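PDB 4V2X: endo-beta-1,4-glucanase (cellulase B) from Bacillus halodurans, which hydrolyses beta-1,4-linked glucans, probably including xyloglucan and mixed-linkage beta-1,3-1,4-glucans, using a family 5 catalytic module joined to an Ig-like and a CBM46 module. Local coordinates for residues 183-194 against 230-241. Sequence-based numbering, arbitrary orientation.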
ATOM      1  N   PHE A 183      -6.145  29.775   7.468  1.00 21.00           N
ATOM      2  CA  PHE A 183      -7.568  29.505   7.668  1.00 20.10           C
ATOM      3  C   PHE A 183      -7.910  28.818   8.995  1.00 20.64           C
ATOM      4  O   PHE A 183      -9.064  28.452   9.215  1.00 21.38           O
ATOM      5  CB  PHE A 183      -8.104  28.671   6.491  1.00 19.26           C
ATOM      6  CG  PHE A 183      -8.223  29.442   5.208  1.00 18.69           C
ATOM      7  CD1 PHE A 183      -9.150  30.467   5.089  1.00 19.19           C
ATOM      8  CD2 PHE A 183      -7.414  29.142   4.114  1.00 19.43           C
ATOM      9  CE1 PHE A 183      -9.275  31.185   3.910  1.00 19.63           C
ATOM     10  CE2 PHE A 183      -7.539  29.852   2.929  1.00 19.28           C
ATOM     11  CZ  PHE A 183      -8.465  30.881   2.829  1.00 19.61           C
ATOM     12  N   LYS A 184      -6.937  28.664   9.894  1.00 21.23           N
ATOM     13  CA  LYS A 184      -7.126  27.813  11.074  1.00 22.10           C
ATOM     14  C   LYS A 184      -8.313  28.194  11.957  1.00 21.97           C
ATOM     15  O   LYS A 184      -8.953  27.312  12.534  1.00 21.80           O
ATOM     16  CB  LYS A 184      -5.848  27.739  11.923  1.00 23.38           C
ATOM     17  CG  LYS A 184      -5.440  29.029  12.620  1.00 25.41           C
ATOM     18  CD  LYS A 184      -4.070  28.869  13.261  1.00 28.11           C
ATOM     19  CE  LYS A 184      -3.480  30.214  13.658  1.00 31.06           C
ATOM     20  NZ  LYS A 184      -4.364  30.930  14.614  1.00 32.33           N
ATOM     21  N   ASP A 185      -8.615  29.487  12.056  1.00 22.00           N
ATOM     22  CA  ASP A 185      -9.705  29.953  12.923  1.00 22.87           C
ATOM     23  C   ASP A 185     -11.046  30.129  12.202  1.00 22.97           C
ATOM     24  O   ASP A 185     -12.022  30.565  12.807  1.00 22.64           O
ATOM     25  CB  ASP A 185      -9.301  31.259  13.618  1.00 23.83           C
ATOM     26  CG  ASP A 185      -8.157  31.065  14.595  1.00 25.08           C
ATOM     27  OD1 ASP A 185      -8.184  30.082  15.363  1.00 25.50           O
ATOM     28  OD2 ASP A 185      -7.228  31.892  14.590  1.00 28.97           O
ATOM     29  N   TYR A 186     -11.101  29.769  10.921  1.00 22.73           N
ATOM     30  CA  TYR A 186     -12.345  29.847  10.147  1.00 21.93           C
ATOM     31  C   TYR A 186     -13.337  28.782  10.601  1.00 20.76           C
ATOM     32  O   TYR A 186     -12.926  27.728  11.074  1.00 21.44           O
ATOM     33  CB  TYR A 186     -12.068  29.690   8.651  1.00 21.35           C
ATOM     34  CG  TYR A 186     -11.638  30.973   7.992  1.00 21.74           C
ATOM     35  CD1 TYR A 186     -10.527  31.679   8.447  1.00 22.78           C
ATOM     36  CD2 TYR A 186     -12.339  31.484   6.907  1.00 22.21           C
ATOM     37  CE1 TYR A 186     -10.140  32.865   7.851  1.00 23.97           C
ATOM     38  CE2 TYR A 186     -11.954  32.661   6.298  1.00 22.60           C
ATOM     39  CZ  TYR A 186     -10.854  33.345   6.772  1.00 24.04           C
ATOM     40  OH  TYR A 186     -10.486  34.520   6.174  1.00 26.67           O
ATOM     41  N   PRO A 187     -14.647  29.053  10.452  1.00 21.43           N
ATOM     42  CA  PRO A 187     -15.669  28.065  10.812  1.00 22.12           C
ATOM     43  C   PRO A 187     -15.416  26.722  10.137  1.00 21.59           C
ATOM     44  O   PRO A 187     -14.867  26.688   9.034  1.00 19.67           O
ATOM     45  CB  PRO A 187     -16.962  28.679  10.276  1.00 22.57           C
ATOM     46  CG  PRO A 187     -16.699  30.145  10.218  1.00 22.97           C
ATOM     47  CD  PRO A 187     -15.239  30.292   9.917  1.00 22.15           C
ATOM     48  N   THR A 188     -15.815  25.632  10.786  1.00 21.68           N
ATOM     49  CA  THR A 188     -15.569  24.294  10.233  1.00 22.20           C
ATOM     50  C   THR A 188     -16.425  23.978   9.002  1.00 20.36           C
ATOM     51  O   THR A 188     -16.253  22.923   8.394  1.00 20.01           O
ATOM     52  CB  THR A 188     -15.776  23.191  11.285  1.00 24.14           C
ATOM     53  OG1 THR A 188     -17.085  23.299  11.855  1.00 25.06           O
ATOM     54  CG2 THR A 188     -14.724  23.317  12.381  1.00 25.34           C
ATOM     55  N   LYS A 189     -17.329  24.886   8.638  1.00 20.00           N
ATOM     56  CA  LYS A 189     -18.044  24.797   7.356  1.00 20.27           C
ATOM     57  C   LYS A 189     -17.094  25.006   6.169  1.00 18.50           C
ATOM     58  O   LYS A 189     -17.444  24.677   5.029  1.00 17.62           O
ATOM     59  CB  LYS A 189     -19.199  25.794   7.307  1.00 21.82           C
ATOM     60  CG  LYS A 189     -20.291  25.452   8.311  1.00 24.74           C
ATOM     61  CD  LYS A 189     -21.461  26.411   8.243  1.00 28.23           C
ATOM     62  CE  LYS A 189     -22.328  26.150   7.031  1.00 28.23           C
ATOM     63  NZ  LYS A 189     -23.585  26.943   7.111  1.00 29.85           N
ATOM     64  N   LEU A 190     -15.916  25.568   6.438  1.00 17.46           N
ATOM     65  CA  LEU A 190     -14.802  25.554   5.479  1.00 16.70           C
ATOM     66  C   LEU A 190     -14.039  24.236   5.633  1.00 16.39           C
ATOM     67  O   LEU A 190     -13.553  23.915   6.726  1.00 16.89           O
ATOM     68  CB  LEU A 190     -13.849  26.733   5.713  1.00 16.54           C
ATOM     69  CG  LEU A 190     -12.561  26.769   4.878  1.00 15.82           C
ATOM     70  CD1 LEU A 190     -12.862  26.842   3.383  1.00 15.69           C
ATOM     71  CD2 LEU A 190     -11.686  27.937   5.309  1.00 16.65           C
ATOM     72  N   MET A 191     -13.965  23.466   4.551  1.00 15.87           N
ATOM     73  CA  MET A 191     -13.231  22.198   4.539  1.00 15.04           C
ATOM     74  C   MET A 191     -12.087  22.260   3.529  1.00 14.71           C
ATOM     75  O   MET A 191     -12.134  23.041   2.579  1.00 13.67           O
ATOM     76  CB  MET A 191     -14.172  21.030   4.217  1.00 15.55           C
ATOM     77  CG  MET A 191     -14.650  20.970   2.774  1.00 15.52           C
ATOM     78  SD  MET A 191     -16.209  20.082   2.590  1.00 15.45           S
ATOM     79  CE  MET A 191     -17.350  21.379   3.073  1.00 16.04           C
ATOM     80  N   PHE A 192     -11.061  21.440   3.754  1.00 14.92           N
ATOM     81  CA  PHE A 192      -9.891  21.378   2.876  1.00 14.43           C
ATOM     82  C   PHE A 192      -9.857  20.072   2.094  1.00 13.62           C
ATOM     83  O   PHE A 192     -10.081  19.007   2.665  1.00 13.77           O
ATOM     84  CB  PHE A 192      -8.586  21.433   3.681  1.00 14.67           C
ATOM     85  CG  PHE A 192      -8.424  22.649   4.562  1.00 16.41           C
ATOM     86  CD1 PHE A 192      -9.085  23.839   4.310  1.00 17.47           C
ATOM     87  CD2 PHE A 192      -7.538  22.600   5.637  1.00 17.54           C
ATOM     88  CE1 PHE A 192      -8.896  24.944   5.130  1.00 18.06           C
ATOM     89  CE2 PHE A 192      -7.345  23.699   6.459  1.00 18.61           C
ATOM     90  CZ  PHE A 192      -8.026  24.873   6.208  1.00 18.42           C
ATOM     91  N   GLU A 193      -9.519  20.171   0.809  1.00 12.71           N
ATOM     92  CA  GLU A 193      -9.332  19.019  -0.084  1.00 12.55           C
ATOM     93  C   GLU A 193      -7.871  18.985  -0.534  1.00 12.27           C
ATOM     94  O   GLU A 193      -7.356  19.963  -1.069  1.00 12.87           O
ATOM     95  CB  GLU A 193     -10.260  19.162  -1.289  1.00 12.60           C
ATOM     96  CG  GLU A 193     -10.114  18.113  -2.382  1.00 13.60           C
ATOM     97  CD  GLU A 193     -10.884  18.482  -3.641  1.00 14.33           C
ATOM     98  OE1 GLU A 193     -11.216  19.673  -3.825  1.00 16.05           O
ATOM     99  OE2 GLU A 193     -11.156  17.581  -4.454  1.00 16.08           O
ATOM    100  N   SER A 194      -7.209  17.848  -0.330  1.00 12.05           N
ATOM    101  CA  SER A 194      -5.751  17.751  -0.442  1.00 12.51           C
ATOM    102  C   SER A 194      -5.189  18.126  -1.814  1.00 12.45           C
ATOM    103  O   SER A 194      -4.229  18.895  -1.904  1.00 13.11           O
ATOM    104  CB  SER A 194      -5.309  16.329  -0.097  1.00 12.79           C
ATOM    105  OG  SER A 194      -5.921  15.386  -0.954  1.00 12.42           O
ATOM    106  N   GLY A 230      -3.395  23.945  14.641  1.00 24.95           N
ATOM    107  CA  GLY A 230      -4.075  24.814  15.610  1.00 26.22           C
ATOM    108  C   GLY A 230      -5.452  25.275  15.169  1.00 27.12           C
ATOM    109  O   GLY A 230      -6.005  24.764  14.194  1.00 26.89           O
ATOM    110  N   GLY A 231      -6.010  26.239  15.900  1.00 26.17           N
ATOM    111  CA  GLY A 231      -7.377  26.703  15.673  1.00 25.63           C
ATOM    112  C   GLY A 231      -8.375  25.553  15.644  1.00 26.38           C
ATOM    113  O   GLY A 231      -8.334  24.658  16.482  1.00 26.63           O
ATOM    114  N   GLN A 232      -9.252  25.573  14.647  1.00 25.22           N
ATOM    115  CA  GLN A 232     -10.269  24.536  14.460  1.00 26.18           C
ATOM    116  C   GLN A 232      -9.796  23.359  13.595  1.00 24.36           C
ATOM    117  O   GLN A 232     -10.597  22.475  13.261  1.00 22.81           O
ATOM    118  CB  GLN A 232     -11.491  25.153  13.781  1.00 29.39           C
ATOM    119  CG  GLN A 232     -12.041  26.401  14.451  1.00 34.99           C
ATOM    120  CD  GLN A 232     -13.276  26.106  15.264  1.00 40.13           C
ATOM    121  OE1 GLN A 232     -13.213  25.405  16.272  1.00 47.00           O
ATOM    122  NE2 GLN A 232     -14.418  26.627  14.821  1.00 43.83           N
ATOM    123  N   ASN A 233      -8.514  23.334  13.239  1.00 24.12           N
ATOM    124  CA  ASN A 233      -7.998  22.347  12.283  1.00 23.56           C
ATOM    125  C   ASN A 233      -7.804  20.950  12.856  1.00 24.13           C
ATOM    126  O   ASN A 233      -7.529  20.003  12.110  1.00 23.38           O
ATOM    127  CB  ASN A 233      -6.697  22.849  11.654  1.00 22.79           C
ATOM    128  CG  ASN A 233      -6.906  24.073  10.781  1.00 22.08           C
ATOM    129  OD1 ASN A 233      -8.044  24.443  10.465  1.00 22.09           O
ATOM    130  ND2 ASN A 233      -5.814  24.702  10.378  1.00 22.26           N
ATOM    131  N   ASP A 234      -7.946  20.816  14.174  1.00 24.89           N
ATOM    132  CA  ASP A 234      -7.964  19.500  14.806  1.00 25.49           C
ATOM    133  C   ASP A 234      -9.229  18.709  14.465  1.00 24.02           C
ATOM    134  O   ASP A 234      -9.209  17.483  14.491  1.00 24.92           O
ATOM    135  CB  ASP A 234      -7.795  19.610  16.331  1.00 27.63           C
ATOM    136  CG  ASP A 234      -8.874  20.449  16.993  1.00 30.22           C
ATOM    137  OD1 ASP A 234      -9.403  21.387  16.357  1.00 30.39           O
ATOM    138  OD2 ASP A 234      -9.180  20.172  18.173  1.00 35.99           O
ATOM    139  N   ILE A 235     -10.314  19.412  14.145  1.00 23.70           N
ATOM    140  CA  ILE A 235     -11.580  18.771  13.782  1.00 23.96           C
ATOM    141  C   ILE A 235     -12.124  19.134  12.388  1.00 22.47           C
ATOM    142  O   ILE A 235     -13.108  18.538  11.944  1.00 24.01           O
ATOM    143  CB  ILE A 235     -12.678  19.052  14.836  1.00 25.84           C
ATOM    144  CG1 ILE A 235     -13.027  20.548  14.908  1.00 27.71           C
ATOM    145  CG2 ILE A 235     -12.235  18.536  16.197  1.00 26.45           C
ATOM    146  CD1 ILE A 235     -14.237  20.847  15.770  1.00 30.13           C
ATOM    147  N   ARG A 236     -11.499  20.086  11.698  1.00 21.35           N
ATOM    148  CA  ARG A 236     -12.001  20.535  10.396  1.00 19.32           C
ATOM    149  C   ARG A 236     -12.101  19.353   9.450  1.00 18.84           C
ATOM    150  O   ARG A 236     -11.148  18.587   9.320  1.00 19.14           O
ATOM    151  CB  ARG A 236     -11.082  21.587   9.784  1.00 19.22           C
ATOM    152  CG  ARG A 236     -11.612  22.194   8.490  1.00 18.28           C
ATOM    153  CD  ARG A 236     -10.662  23.237   7.926  1.00 18.24           C
ATOM    154  NE  ARG A 236     -10.312  24.240   8.930  1.00 18.80           N
ATOM    155  CZ  ARG A 236     -11.116  25.209   9.367  1.00 19.67           C
ATOM    156  NH1 ARG A 236     -12.347  25.353   8.886  1.00 18.98           N
ATOM    157  NH2 ARG A 236     -10.683  26.044  10.310  1.00 21.11           N
ATOM    158  N   PRO A 237     -13.257  19.197   8.780  1.00 18.54           N
ATOM    159  CA  PRO A 237     -13.346  18.105   7.820  1.00 17.78           C
ATOM    160  C   PRO A 237     -12.324  18.214   6.689  1.00 16.75           C
ATOM    161  O   PRO A 237     -12.050  19.309   6.191  1.00 16.45           O
ATOM    162  CB  PRO A 237     -14.776  18.236   7.291  1.00 18.14           C
ATOM    163  CG  PRO A 237     -15.516  18.737   8.484  1.00 18.56           C
ATOM    164  CD  PRO A 237     -14.586  19.752   9.085  1.00 18.74           C
ATOM    165  N   LEU A 238     -11.770  17.068   6.313  1.00 16.31           N
ATOM    166  CA  LEU A 238     -10.766  16.981   5.265  1.00 15.53           C
ATOM    167  C   LEU A 238     -11.265  16.049   4.184  1.00 15.46           C
ATOM    168  O   LEU A 238     -11.831  14.985   4.465  1.00 16.02           O
ATOM    169  CB  LEU A 238      -9.443  16.459   5.820  1.00 15.91           C
ATOM    170  CG  LEU A 238      -8.890  17.250   7.003  1.00 16.68           C
ATOM    171  CD1 LEU A 238      -7.580  16.646   7.475  1.00 17.76           C
ATOM    172  CD2 LEU A 238      -8.717  18.716   6.648  1.00 16.78           C
ATOM    173  N   VAL A 239     -11.045  16.462   2.940  1.00 13.85           N
ATOM    174  CA  VAL A 239     -11.547  15.750   1.774  1.00 13.43           C
ATOM    175  C   VAL A 239     -10.375  15.104   1.047  1.00 12.71           C
ATOM    176  O   VAL A 239      -9.423  15.786   0.664  1.00 13.44           O
ATOM    177  CB  VAL A 239     -12.310  16.706   0.825  1.00 12.99           C
ATOM    178  CG1 VAL A 239     -12.908  15.936  -0.349  1.00 13.12           C
ATOM    179  CG2 VAL A 239     -13.410  17.449   1.576  1.00 13.72           C
ATOM    180  N   LEU A 240     -10.443  13.783   0.876  1.00 11.95           N
ATOM    181  CA  LEU A 240      -9.349  13.019   0.279  1.00 12.10           C
ATOM    182  C   LEU A 240      -9.824  12.289  -0.977  1.00 11.54           C
ATOM    183  O   LEU A 240     -10.834  11.592  -0.946  1.00 11.65           O
ATOM    184  CB  LEU A 240      -8.792  11.996   1.277  1.00 13.39           C
ATOM    185  CG  LEU A 240      -8.264  12.533   2.613  1.00 14.30           C
ATOM    186  CD1 LEU A 240      -7.773  11.390   3.494  1.00 15.23           C
ATOM    187  CD2 LEU A 240      -7.161  13.562   2.403  1.00 14.21           C
ATOM    188  N   PRO A 241      -9.083  12.437  -2.084  1.00 11.43           N
ATOM    189  CA  PRO A 241      -9.477  11.855  -3.355  1.00 11.69           C
ATOM    190  C   PRO A 241      -8.921  10.466  -3.619  1.00 11.15           C
ATOM    191  O   PRO A 241      -7.870  10.091  -3.095  1.00 11.20           O
ATOM    192  CB  PRO A 241      -8.850  12.816  -4.357  1.00 10.95           C
ATOM    193  CG  PRO A 241      -7.568  13.207  -3.696  1.00 10.95           C
ATOM    194  CD  PRO A 241      -7.917  13.330  -2.239  1.00 11.21           C
TER
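R236 reaches across to the turns leading into strand 190-193 and sets its CD over one face of the F192 ring, at the N-terminal ends of parallel strands 190-193 and 238-241, the fourth and fifth of the (beta/alpha)8 barrel of this family 5 glycoside hydrolase. With CG anti to the backbone N (chi1 -175°), the arginine runs out straight before bending at chi3, which turns its guanidinium into a ring of backbone carbonyls. Five N-H groups suit such a lining: NH1 bonds to L190 O at 2.9 Å, nearly straight at 166°, and to P187 O. NH1 and NH2 also converge on Y186 O from the same face of its carbonyl plane, NH2 being the nearer at 2.9 Å. From its own segment, N233 OD1 takes both NE, at 2.7 Å, and NH2, fixing the rotation of the group. N233 is in turn held through ND2, which bonds to S180 O and S229 OG. An alanine in place of R236 would probably leave Y186 O and L190 O without their arginine donors and N233 OD1 without its pair, the turns before strand 190-193 being less firmly tied to the fifth strand.

A flat aromatic suits position 192, offering a face to the arginine's CH2: R236 CD sits 3.6 Å from the ring centroid of F192 in a CH-pi contact, with the ring and guanidinium planes 30° apart. F192 CB also packs on L238 CD2, and F222 of helix 209-227 touches the same phenylalanine. T188 CG2 packs against Q232 CB and I235 CG1, joining the two loops that precede the strands. Branched V239 sets CB against E193 CB and CG2 3.9 Å from M191 CG, while its backbone N donates to F192 O at 2.7 Å, in the carbonyl plane.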